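Local coordinates for thermophilic dibenzothiophene desulfurization enzyme C (Paenibacillus sp. A11-2, PDB 5XDC), which probably oxidises dibenzothiophene in two steps, to the sulfoxide and then the sulfone, using reduced FMN and molecular oxygen, at residues F98-D102 against R112-Q116; A270-S274 against A362-A367; G195-D201 against S214-V220; A25-R29 against E79-D84. All coordinates share one frame; numbering follows the deposited sequence.

Interaction 1: residues F98-D102 against R112-Q116; sequences FAYVD and RWYPQ
Tyr114 reaches across to Asp102 and gives its hydroxyl hydrogen to the carboxylate, with Tyr114 OH 2.7 Å from Asp102 OD1. The oxygen is met on its anti lone pair, the one turned away from OD2. Carboxylate and ring lie only 19° from coplanar, which brings OD1 to the edge of the tyrosine, in its plane. Phe98 crosses the same ring from above: Phe98 CE1 sits over one face, 3.6 Å from Tyr114 CZ and displaced toward the rim. The two ring planes meet obliquely, at 36°. Phe98 gains this position with its CG anti to the backbone N (chi1 177°), which swings the ring end toward the other helix. Val101 CG1 comes to the tyrosine edge, 4.0 Å from Tyr114 OH, and also meets Trp113 CE3 at 4.1 Å. A phenylalanine in place of Tyr114 would probably leave Asp102 OD1 without this donor. The case illustrates how one long aromatic residue can bridge roughly antiparallel helices whose local axes stay 12.4 Å apart. These consecutive helices, 85-104 and 107-119, belong to the N-terminal acyl-CoA dehydrogenase-type domain; Lys110 bonds to Asp102 O, Phe98 rests on Leu58 and Ile59, and both Val101 and Trp113 pack on Leu188 of strand 184-190.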
loop_
_atom_site.group_PDB
_atom_site.type_symbol
_atom_site.label_atom_id
_atom_site.label_comp_id
_atom_site.label_asym_id
_atom_site.label_seq_id
_atom_site.Cartn_x
_atom_site.Cartn_y
_atom_site.Cartn_z
ATOM N N PHE B 98 -2.079 21.462 30.464
ATOM C CA PHE B 98 -1.939 22.905 30.592
ATOM C C PHE B 98 -2.920 23.636 29.689
ATOM O O PHE B 98 -3.548 24.613 30.106
ATOM C CB PHE B 98 -0.514 23.321 30.263
ATOM C CG PHE B 98 -0.328 24.798 30.315
ATOM C CD1 PHE B 98 -0.042 25.414 31.517
ATOM C CD2 PHE B 98 -0.517 25.577 29.189
ATOM C CE1 PHE B 98 0.095 26.783 31.591
ATOM C CE2 PHE B 98 -0.381 26.969 29.270
ATOM C CZ PHE B 98 -0.076 27.551 30.467
ATOM N N ALA B 99 -3.062 23.185 28.444
ATOM C CA ALA B 99 -4.001 23.827 27.535
ATOM C C ALA B 99 -5.412 23.812 28.093
ATOM O O ALA B 99 -6.132 24.811 27.999
ATOM C CB ALA B 99 -3.958 23.151 26.167
ATOM N N TYR B 100 -5.843 22.683 28.665
ATOM C CA TYR B 100 -7.176 22.628 29.244
ATOM C C TYR B 100 -7.318 23.662 30.353
ATOM O O TYR B 100 -8.308 24.397 30.413
ATOM C CB TYR B 100 -7.474 21.220 29.775
ATOM C CG TYR B 100 -8.932 21.041 30.074
ATOM C CD1 TYR B 100 -9.491 21.503 31.271
ATOM C CD2 TYR B 100 -9.784 20.462 29.143
ATOM C CE1 TYR B 100 -10.837 21.366 31.523
ATOM C CE2 TYR B 100 -11.126 20.316 29.389
ATOM C CZ TYR B 100 -11.662 20.784 30.580
ATOM O OH TYR B 100 -13.001 20.649 30.821
ATOM N N VAL B 101 -6.330 23.728 31.238
ATOM C CA VAL B 101 -6.373 24.707 32.320
ATOM C C VAL B 101 -6.454 26.116 31.753
ATOM O O VAL B 101 -7.273 26.935 32.189
ATOM C CB VAL B 101 -5.152 24.541 33.237
ATOM C CG1 VAL B 101 -5.076 25.711 34.239
ATOM C CG2 VAL B 101 -5.202 23.209 33.978
ATOM N N ASP B 102 -5.601 26.421 30.770
ATOM C CA ASP B 102 -5.564 27.775 30.228
ATOM C C ASP B 102 -6.881 28.153 29.565
ATOM O O ASP B 102 -7.280 29.324 29.607
ATOM C CB ASP B 102 -4.429 27.924 29.232
ATOM C CG ASP B 102 -4.074 29.376 28.989
ATOM O OD1 ASP B 102 -3.437 29.968 29.877
ATOM O OD2 ASP B 102 -4.443 29.911 27.930
ATOM N N ARG B 112 -2.776 32.964 40.147
ATOM C CA ARG B 112 -2.229 32.203 41.260
ATOM C C ARG B 112 -1.458 30.976 40.793
ATOM O O ARG B 112 -0.318 30.756 41.214
ATOM C CB ARG B 112 -3.360 31.781 42.199
ATOM C CG ARG B 112 -4.024 32.958 42.911
ATOM C CD ARG B 112 -5.002 32.467 43.955
ATOM N NE ARG B 112 -6.181 31.841 43.359
ATOM C CZ ARG B 112 -7.283 32.489 42.990
ATOM N NH1 ARG B 112 -7.378 33.808 43.141
ATOM N NH2 ARG B 112 -8.294 31.811 42.467
ATOM N N TRP B 113 -2.063 30.187 39.898
ATOM C CA TRP B 113 -1.516 28.881 39.542
ATOM C C TRP B 113 -0.223 28.992 38.744
ATOM O O TRP B 113 0.706 28.205 38.951
ATOM C CB TRP B 113 -2.548 28.092 38.733
ATOM C CG TRP B 113 -3.426 27.145 39.493
ATOM C CD1 TRP B 113 -3.116 26.459 40.633
ATOM C CD2 TRP B 113 -4.749 26.747 39.132
ATOM N NE1 TRP B 113 -4.180 25.668 41.010
ATOM C CE2 TRP B 113 -5.193 25.829 40.106
ATOM C CE3 TRP B 113 -5.605 27.077 38.083
ATOM C CZ2 TRP B 113 -6.455 25.247 40.060
ATOM C CZ3 TRP B 113 -6.853 26.512 38.043
ATOM C CH2 TRP B 113 -7.274 25.607 39.028
ATOM N N TYR B 114 -0.136 29.944 37.812
ATOM C CA TYR B 114 0.997 29.872 36.899
ATOM C C TYR B 114 2.300 30.269 37.582
ATOM O O TYR B 114 3.324 29.611 37.375
ATOM C CB TYR B 114 0.729 30.719 35.655
ATOM C CG TYR B 114 -0.330 30.145 34.737
ATOM C CD1 TYR B 114 -1.041 28.996 35.069
ATOM C CD2 TYR B 114 -0.617 30.751 33.527
ATOM C CE1 TYR B 114 -2.012 28.487 34.223
ATOM C CE2 TYR B 114 -1.584 30.247 32.681
ATOM C CZ TYR B 114 -2.271 29.103 33.035
ATOM O OH TYR B 114 -3.228 28.595 32.184
ATOM N N PRO B 115 2.332 31.313 38.416
ATOM C CA PRO B 115 3.576 31.564 39.161
ATOM C C PRO B 115 3.947 30.403 40.065
ATOM O O PRO B 115 5.133 30.106 40.252
ATOM C CB PRO B 115 3.253 32.840 39.957
ATOM C CG PRO B 115 2.242 33.519 39.153
ATOM C CD PRO B 115 1.373 32.418 38.577
ATOM N N GLN B 116 2.938 29.745 40.639
ATOM C CA GLN B 116 3.186 28.576 41.467
ATOM C C GLN B 116 3.793 27.450 40.644
ATOM O O GLN B 116 4.761 26.809 41.066
ATOM C CB GLN B 116 1.875 28.134 42.109
ATOM C CG GLN B 116 2.057 27.200 43.258
ATOM C CD GLN B 116 0.760 26.868 43.973
ATOM O OE1 GLN B 116 -0.335 27.237 43.533
ATOM N NE2 GLN B 116 0.883 26.153 45.087
#

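Interaction 2: residues A270-S274 against A362-A367; sequences AAHYS and AMGARA
Met363 and Ala367 close on Tyr273 to make the dense half of this contact, where helix 247-276 meets the break between helices 331-363 and 365-369. Ala367 CB stands over one face of the phenol ring, 4.2 Å from its centroid, in a CH-pi contact. Met363 SD approaches the same ring obliquely, 4.6 Å from the centroid, as a Met-aromatic pair, and also touches Ala270 CB at 3.8 Å. Tyr273 reaches the turn with its CG anti to the backbone N (chi1 -178°), and Tyr273 CD1 then comes to 3.8 Å from Met363 CB. Phe373 and His277 stack on the tyrosine as well.

The hydroxyl end is water-mediated. A water in the ring plane lies 3.2 Å from Tyr273 OH and donates to Met363 O at 2.6 Å; it takes a weak bond from Arg366 N. Arg366, the exposed residue on this side, brings its CB to 3.4 Å from Tyr273 OH. In a buried spot, by contrast, Ser274 OG bonds to Tyr299 OH and to a second water. Between the helices, Gly364 has a positive phi of 99°, where a side chain would jam against Met363 O.

Ala365 and Arg366 bind FMN in another structure of this protein; no FMN is bound to this chain, but indole touches Ala365. With no direct hydrogen bond joining the segments, this flavin-binding turn is held against helix 247-276 by apolar, aromatic and water-mediated contacts, a chemistry consistent with placement by shape more than by charge.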
loop_
_atom_site.group_PDB
_atom_site.type_symbol
_atom_site.label_atom_id
_atom_site.label_comp_id
_atom_site.label_asym_id
_atom_site.label_seq_id
_atom_site.Cartn_x
_atom_site.Cartn_y
_atom_site.Cartn_z
ATOM N N ALA B 270 17.811 3.245 12.565
ATOM C CA ALA B 270 18.003 2.246 11.527
ATOM C C ALA B 270 19.193 2.616 10.647
ATOM O O ALA B 270 20.058 1.777 10.373
ATOM C CB ALA B 270 16.729 2.109 10.701
ATOM N N ALA B 271 19.256 3.877 10.207
ATOM C CA ALA B 271 20.348 4.302 9.339
ATOM C C ALA B 271 21.695 4.056 10.005
ATOM O O ALA B 271 22.640 3.555 9.375
ATOM C CB ALA B 271 20.187 5.781 8.986
ATOM N N HIS B 272 21.791 4.391 11.291
ATOM C CA HIS B 272 23.015 4.141 12.046
ATOM C C HIS B 272 23.387 2.665 12.037
ATOM O O HIS B 272 24.554 2.314 11.819
ATOM C CB HIS B 272 22.843 4.645 13.477
ATOM C CG HIS B 272 24.037 4.400 14.346
ATOM N ND1 HIS B 272 24.170 3.272 15.126
ATOM C CD2 HIS B 272 25.160 5.130 14.545
ATOM C CE1 HIS B 272 25.321 3.319 15.774
ATOM N NE2 HIS B 272 25.940 4.438 15.440
ATOM N N TYR B 273 22.407 1.786 12.251
ATOM C CA TYR B 273 22.659 0.350 12.208
ATOM C C TYR B 273 23.117 -0.084 10.824
ATOM O O TYR B 273 24.069 -0.859 10.686
ATOM C CB TYR B 273 21.405 -0.423 12.609
ATOM C CG TYR B 273 21.630 -1.910 12.622
ATOM C CD1 TYR B 273 21.493 -2.669 11.467
ATOM C CD2 TYR B 273 21.984 -2.565 13.802
ATOM C CE1 TYR B 273 21.703 -4.026 11.474
ATOM C CE2 TYR B 273 22.205 -3.924 13.819
ATOM C CZ TYR B 273 22.068 -4.650 12.659
ATOM O OH TYR B 273 22.284 -6.005 12.703
ATOM N N SER B 274 22.434 0.393 9.783
ATOM C CA SER B 274 22.786 0.010 8.422
ATOM C C SER B 274 24.225 0.396 8.099
ATOM O O SER B 274 24.970 -0.385 7.497
ATOM C CB SER B 274 21.815 0.663 7.437
ATOM O OG SER B 274 20.550 0.016 7.448
ATOM N N ALA B 362 15.366 -3.322 5.572
ATOM C CA ALA B 362 16.575 -2.649 5.134
ATOM C C ALA B 362 17.786 -3.039 5.971
ATOM O O ALA B 362 18.909 -3.035 5.462
ATOM C CB ALA B 362 16.387 -1.132 5.195
ATOM N N MET B 363 17.579 -3.384 7.241
ATOM C CA MET B 363 18.678 -3.653 8.160
ATOM C C MET B 363 19.166 -5.094 8.093
ATOM O O MET B 363 20.366 -5.335 8.266
ATOM C CB MET B 363 18.252 -3.327 9.596
ATOM C CG MET B 363 18.076 -1.843 9.854
ATOM S SD MET B 363 17.776 -1.447 11.588
ATOM C CE MET B 363 16.103 -2.026 11.724
ATOM N N GLY B 364 18.266 -6.046 7.863
ATOM C CA GLY B 364 18.619 -7.448 7.705
ATOM C C GLY B 364 18.407 -8.257 8.975
ATOM O O GLY B 364 18.046 -7.746 10.042
ATOM N N ALA B 365 18.701 -9.554 8.846
ATOM C CA ALA B 365 18.291 -10.533 9.846
ATOM C C ALA B 365 18.911 -10.263 11.212
ATOM O O ALA B 365 18.267 -10.494 12.244
ATOM C CB ALA B 365 18.651 -11.939 9.377
ATOM N N ARG B 366 20.164 -9.805 11.249
ATOM C CA ARG B 366 20.824 -9.662 12.536
ATOM C C ARG B 366 20.186 -8.579 13.386
ATOM O O ARG B 366 20.306 -8.630 14.610
ATOM C CB ARG B 366 22.307 -9.380 12.341
ATOM C CG ARG B 366 23.081 -10.573 11.778
ATOM C CD ARG B 366 24.373 -10.099 11.121
ATOM N NE ARG B 366 25.297 -9.524 12.098
ATOM C CZ ARG B 366 26.166 -8.546 11.841
ATOM N NH1 ARG B 366 26.242 -8.004 10.632
ATOM N NH2 ARG B 366 26.959 -8.100 12.808
ATOM N N ALA B 367 19.488 -7.619 12.775
ATOM C CA ALA B 367 18.801 -6.604 13.563
ATOM C C ALA B 367 17.704 -7.213 14.428
ATOM O O ALA B 367 17.397 -6.677 15.498
ATOM C CB ALA B 367 18.227 -5.525 12.645
HETATM O O HOH W 1 21.488 -7.159 9.775
HETATM O O HOH W 2 21.105 -1.992 5.735
#

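Interaction 3: residues G195-D201 against S214-V220; sequences GVQVNGD and SVTFSGV
Ser214 OG is gripped by two residues of 195-201: it donates to Asp201 OD2 at 2.8 Å and accepts from Asn199 ND2 at 2.9 Å. Asp201 also receives the backbone, with Ser214 N 2.8 Å from Asp201 OD1, and its carboxylate is thus met on the syn side of both oxygens, each partner somewhat out of its plane. This two-point hold depends on chi1 near +52°, which sets Asp201 CG between the backbone N and the carbonyl carbon. The amide of Asn199 does double duty, its ND2 giving the second hydrogen to Thr216 OG1 at 2.9 Å in a nearly straight bond (174°) that lies in the amide plane. Thr216 OG1 bonds in turn to Thr155.

Strands 196-198 and 215-217 run antiparallel in a three-stranded sheet whose other member is strand 155-156, within the beta middle domain of the acyl-CoA dehydrogenase fold. Gln197 and Thr216 form the hydrogen-bonded pair, flanked by the non-hydrogen-bonded pairs Val196 with Phe217 and Val198 with Val215. Beyond them the chain turns a corner, and Gly219 and Val220 together face Ile152 as a G1 beta bulge.

On the sheet face that carries Val196, Val198, Val215 and Phe217, Val196 CG1 meets Val215 CG1 at 4.0 Å, while the other branch, Val196 CG2, lies 4.2 Å from Phe217 CD2. Leu168 and Val170 of strand 167-174 cover Val196 and Phe217 respectively. At the far end Ser218 N bonds to Gly195 O at 2.8 Å, and a water joins that same oxygen to Ser218 OG. A CB on Gly195 would collide with Ser218 O.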
loop_
_atom_site.group_PDB
_atom_site.type_symbol
_atom_site.label_atom_id
_atom_site.label_comp_id
_atom_site.label_asym_id
_atom_site.label_seq_id
_atom_site.Cartn_x
_atom_site.Cartn_y
_atom_site.Cartn_z
ATOM N N GLY B 195 -7.455 10.829 49.860
ATOM C CA GLY B 195 -8.352 9.986 49.107
ATOM C C GLY B 195 -7.876 9.651 47.707
ATOM O O GLY B 195 -8.481 8.789 47.061
ATOM N N VAL B 196 -6.832 10.313 47.222
ATOM C CA VAL B 196 -6.285 10.029 45.896
ATOM C C VAL B 196 -5.266 8.905 46.019
ATOM O O VAL B 196 -4.297 9.009 46.779
ATOM C CB VAL B 196 -5.644 11.278 45.275
ATOM C CG1 VAL B 196 -4.955 10.918 43.941
ATOM C CG2 VAL B 196 -6.700 12.359 45.048
ATOM N N GLN B 197 -5.464 7.834 45.250
ATOM C CA GLN B 197 -4.505 6.734 45.219
ATOM C C GLN B 197 -4.105 6.489 43.772
ATOM O O GLN B 197 -4.940 6.080 42.960
ATOM C CB GLN B 197 -5.081 5.462 45.848
ATOM C CG GLN B 197 -4.134 4.266 45.806
ATOM C CD GLN B 197 -2.858 4.495 46.589
ATOM O OE1 GLN B 197 -2.892 4.792 47.790
ATOM N NE2 GLN B 197 -1.716 4.354 45.916
ATOM N N VAL B 198 -2.847 6.774 43.459
ATOM C CA VAL B 198 -2.273 6.458 42.154
ATOM C C VAL B 198 -1.869 4.993 42.192
ATOM O O VAL B 198 -1.046 4.599 43.019
ATOM C CB VAL B 198 -1.072 7.358 41.845
ATOM C CG1 VAL B 198 -0.453 6.991 40.501
ATOM C CG2 VAL B 198 -1.498 8.818 41.873
ATOM N N ASN B 199 -2.445 4.178 41.305
ATOM C CA ASN B 199 -2.352 2.734 41.509
ATOM C C ASN B 199 -1.116 2.075 40.903
ATOM O O ASN B 199 -0.788 0.953 41.306
ATOM C CB ASN B 199 -3.604 2.052 40.969
ATOM C CG ASN B 199 -4.824 2.371 41.798
ATOM O OD1 ASN B 199 -4.763 2.365 43.030
ATOM N ND2 ASN B 199 -5.924 2.687 41.137
ATOM N N GLY B 200 -0.420 2.712 39.965
ATOM C CA GLY B 200 0.791 2.103 39.432
ATOM C C GLY B 200 0.588 0.830 38.627
ATOM O O GLY B 200 1.542 0.073 38.441
ATOM N N ASP B 201 -0.614 0.605 38.103
ATOM C CA ASP B 201 -0.974 -0.633 37.400
ATOM C C ASP B 201 -0.839 -0.453 35.888
ATOM O O ASP B 201 -1.817 -0.494 35.135
ATOM C CB ASP B 201 -2.398 -1.032 37.772
ATOM C CG ASP B 201 -3.392 0.114 37.587
ATOM O OD1 ASP B 201 -2.995 1.282 37.782
ATOM O OD2 ASP B 201 -4.563 -0.122 37.248
ATOM N N SER B 214 -4.304 3.387 36.511
ATOM C CA SER B 214 -5.526 3.943 37.062
ATOM C C SER B 214 -5.239 4.792 38.301
ATOM O O SER B 214 -4.169 4.724 38.912
ATOM C CB SER B 214 -6.525 2.831 37.395
ATOM O OG SER B 214 -5.997 1.950 38.352
ATOM N N VAL B 215 -6.220 5.620 38.635
ATOM C CA VAL B 215 -6.220 6.428 39.849
ATOM C C VAL B 215 -7.556 6.200 40.528
ATOM O O VAL B 215 -8.607 6.293 39.884
ATOM C CB VAL B 215 -6.019 7.927 39.556
ATOM C CG1 VAL B 215 -6.202 8.761 40.838
ATOM C CG2 VAL B 215 -4.652 8.172 38.956
ATOM N N THR B 216 -7.521 5.899 41.824
ATOM C CA THR B 216 -8.724 5.636 42.590
ATOM C C THR B 216 -8.987 6.828 43.491
ATOM O O THR B 216 -8.088 7.262 44.222
ATOM C CB THR B 216 -8.590 4.362 43.430
ATOM O OG1 THR B 216 -8.435 3.231 42.551
ATOM C CG2 THR B 216 -9.842 4.157 44.279
ATOM N N PHE B 217 -10.196 7.371 43.397
ATOM C CA PHE B 217 -10.637 8.488 44.227
ATOM C C PHE B 217 -11.579 7.942 45.291
ATOM O O PHE B 217 -12.653 7.426 44.962
ATOM C CB PHE B 217 -11.353 9.550 43.388
ATOM C CG PHE B 217 -10.502 10.139 42.291
ATOM C CD1 PHE B 217 -10.382 9.502 41.074
ATOM C CD2 PHE B 217 -9.821 11.331 42.486
ATOM C CE1 PHE B 217 -9.602 10.040 40.069
ATOM C CE2 PHE B 217 -9.029 11.874 41.479
ATOM C CZ PHE B 217 -8.919 11.225 40.275
ATOM N N SER B 218 -11.181 8.057 46.557
ATOM C CA SER B 218 -12.016 7.643 47.682
ATOM C C SER B 218 -12.404 8.868 48.507
ATOM O O SER B 218 -11.635 9.312 49.356
ATOM C CB SER B 218 -11.273 6.627 48.539
ATOM O OG SER B 218 -11.046 5.448 47.801
ATOM N N GLY B 219 -13.603 9.387 48.266
ATOM C CA GLY B 219 -14.079 10.536 49.022
ATOM C C GLY B 219 -13.188 11.751 48.878
ATOM O O GLY B 219 -12.973 12.489 49.848
ATOM N N VAL B 220 -12.670 11.985 47.676
ATOM C CA VAL B 220 -11.729 13.072 47.436
ATOM C C VAL B 220 -12.507 14.377 47.334
ATOM O O VAL B 220 -13.415 14.508 46.509
ATOM C CB VAL B 220 -10.914 12.806 46.158
ATOM C CG1 VAL B 220 -10.120 14.009 45.742
ATOM C CG2 VAL B 220 -9.972 11.649 46.412
HETATM O O HOH W 3 -8.296 5.994 47.003
HETATM O O HOH W 4 -1.560 4.704 38.011
#

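Interaction 4: residues A25-R29 against E79-D84; sequences AKTFR and EIASAD
Glu79 meets Arg29 and Ala25 where two helices of the N-terminal acyl-CoA dehydrogenase-type bundle, 16-38 and 70-83, run nearly parallel, their local axes 10° apart in direction and 8.4 Å at closest. Its OE1 forms a long salt bridge to Arg29 NH2 at 3.4 Å, a weak bond reached in the guanidinium plane although the carboxylate is turned 71° from it. A water reinforces the pair by linking Arg29 NH1 to the same OE1. Ile80 follows, its CG2 set at the edge of the Phe28 ring, 4.0 Å from CE2; Leu87 of helix 85-104 packs on both. Ser82 OG gives a firm bond of 2.6 Å to Glu79 O and takes a weak one from Arg29 NH2 at 3.0 Å. Without this hydroxyl, as with an alanine here, Glu79 O would probably lose a donor and the arginine head would be left with less to fix its rotation. A further water joins Ser82 O to Arg29 NE. Ala83 and Ala25, both small, meet CB to CB at 3.7 Å, and Ala83 CB also lies over one face of the guanidinium. Asp84, just past the helix, N-caps helix 85-104, OD1 accepting from Leu87 N and OD2 pairing with Arg35. It still touches the first helix through its CB, 4.1 Å from Phe28 CB.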
loop_
_atom_site.group_PDB
_atom_site.type_symbol
_atom_site.label_atom_id
_atom_site.label_comp_id
_atom_site.label_asym_id
_atom_site.label_seq_id
_atom_site.Cartn_x
_atom_site.Cartn_y
_atom_site.Cartn_z
ATOM N N ALA B 25 16.959 15.326 25.146
ATOM C CA ALA B 25 16.756 14.122 24.341
ATOM C C ALA B 25 18.049 13.324 24.188
ATOM O O ALA B 25 18.042 12.087 24.246
ATOM C CB ALA B 25 16.204 14.522 22.977
ATOM N N LYS B 26 19.166 14.019 23.976
ATOM C CA LYS B 26 20.474 13.377 23.945
ATOM C C LYS B 26 20.712 12.530 25.192
ATOM O O LYS B 26 21.120 11.367 25.102
ATOM C CB LYS B 26 21.545 14.462 23.807
ATOM C CG LYS B 26 22.895 14.004 23.297
ATOM C CD LYS B 26 23.737 15.179 22.757
ATOM C CE LYS B 26 22.949 16.016 21.728
ATOM N NZ LYS B 26 23.776 16.808 20.767
ATOM N N THR B 27 20.471 13.099 26.374
ATOM C CA THR B 27 20.697 12.338 27.597
ATOM C C THR B 27 19.728 11.167 27.702
ATOM O O THR B 27 20.106 10.081 28.155
ATOM C CB THR B 27 20.589 13.245 28.828
ATOM O OG1 THR B 27 19.233 13.653 29.044
ATOM C CG2 THR B 27 21.458 14.487 28.668
ATOM N N PHE B 28 18.485 11.351 27.251
ATOM C CA PHE B 28 17.501 10.282 27.381
ATOM C C PHE B 28 17.861 9.083 26.501
ATOM O O PHE B 28 17.601 7.934 26.888
ATOM C CB PHE B 28 16.098 10.797 27.019
ATOM C CG PHE B 28 15.560 11.887 27.935
ATOM C CD1 PHE B 28 16.075 12.090 29.217
ATOM C CD2 PHE B 28 14.516 12.695 27.513
ATOM C CE1 PHE B 28 15.568 13.084 30.032
ATOM C CE2 PHE B 28 14.005 13.697 28.331
ATOM C CZ PHE B 28 14.533 13.888 29.593
ATOM N N ARG B 29 18.451 9.323 25.321
ATOM C CA ARG B 29 18.798 8.212 24.427
ATOM C C ARG B 29 19.799 7.257 25.063
ATOM O O ARG B 29 19.820 6.067 24.720
ATOM C CB ARG B 29 19.380 8.724 23.110
ATOM C CG ARG B 29 18.384 9.373 22.219
ATOM C CD ARG B 29 18.903 9.593 20.785
ATOM N NE ARG B 29 17.932 10.408 20.057
ATOM C CZ ARG B 29 17.956 11.736 19.985
ATOM N NH1 ARG B 29 18.936 12.425 20.560
ATOM N NH2 ARG B 29 16.998 12.379 19.326
ATOM N N GLU B 79 11.079 16.212 19.296
ATOM C CA GLU B 79 12.494 15.942 19.532
ATOM C C GLU B 79 12.663 14.988 20.706
ATOM O O GLU B 79 13.411 14.005 20.626
ATOM C CB GLU B 79 13.236 17.255 19.779
ATOM C CG GLU B 79 14.705 17.096 20.141
ATOM C CD GLU B 79 15.528 16.443 19.046
ATOM O OE1 GLU B 79 16.523 15.759 19.374
ATOM O OE2 GLU B 79 15.168 16.580 17.858
ATOM N N ILE B 80 11.967 15.259 21.807
ATOM C CA ILE B 80 12.090 14.378 22.963
ATOM C C ILE B 80 11.538 13.000 22.633
ATOM O O ILE B 80 12.123 11.981 23.008
ATOM C CB ILE B 80 11.398 15.001 24.188
ATOM C CG1 ILE B 80 12.178 16.248 24.619
ATOM C CG2 ILE B 80 11.329 14.015 25.326
ATOM C CD1 ILE B 80 11.534 17.055 25.723
ATOM N N ALA B 81 10.396 12.950 21.947
ATOM C CA ALA B 81 9.789 11.664 21.628
ATOM C C ALA B 81 10.711 10.812 20.764
ATOM O O ALA B 81 10.682 9.584 20.866
ATOM C CB ALA B 81 8.462 11.863 20.906
ATOM N N SER B 82 11.507 11.447 19.891
ATOM C CA SER B 82 12.422 10.707 19.032
ATOM C C SER B 82 13.484 9.975 19.834
ATOM O O SER B 82 14.024 8.976 19.351
ATOM C CB SER B 82 13.084 11.653 18.021
ATOM O OG SER B 82 14.104 12.445 18.614
ATOM N N ALA B 83 13.793 10.455 21.038
ATOM C CA ALA B 83 14.755 9.831 21.939
ATOM C C ALA B 83 14.105 8.834 22.882
ATOM O O ALA B 83 14.662 7.758 23.130
ATOM C CB ALA B 83 15.465 10.905 22.772
ATOM N N ASP B 84 12.944 9.191 23.425
ATOM C CA ASP B 84 12.267 8.378 24.430
ATOM C C ASP B 84 10.785 8.691 24.289
ATOM O O ASP B 84 10.349 9.790 24.647
ATOM C CB ASP B 84 12.786 8.699 25.831
ATOM C CG ASP B 84 12.142 7.852 26.910
ATOM O OD1 ASP B 84 10.922 7.610 26.832
ATOM O OD2 ASP B 84 12.870 7.454 27.851
HETATM O O HOH W 5 18.918 15.205 20.585
HETATM O O HOH W 6 16.554 8.063 19.166
#

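From the N terminus, interaction 4 comes first, closing a loop of 49 residues to join helix 16-38 to helix 70-83. Interaction 1 follows one helix on, closing over nine residues, seven of them helical, around the short turn between helices 85-104 and 107-119 of the same N-terminal domain. Interaction 3 then closes 12 residues inside the middle domain, about 23 Å from interaction 1 between centres. Interaction 2, last, spans 87 mostly helical residues of the C-terminal domain. The four follow in series, so none nests in or crosses another. In space, however, interaction 2 lies only about 20 Å from interaction 4 between centres, while interactions 1 and 2 occupy opposite sides of the chain's centre.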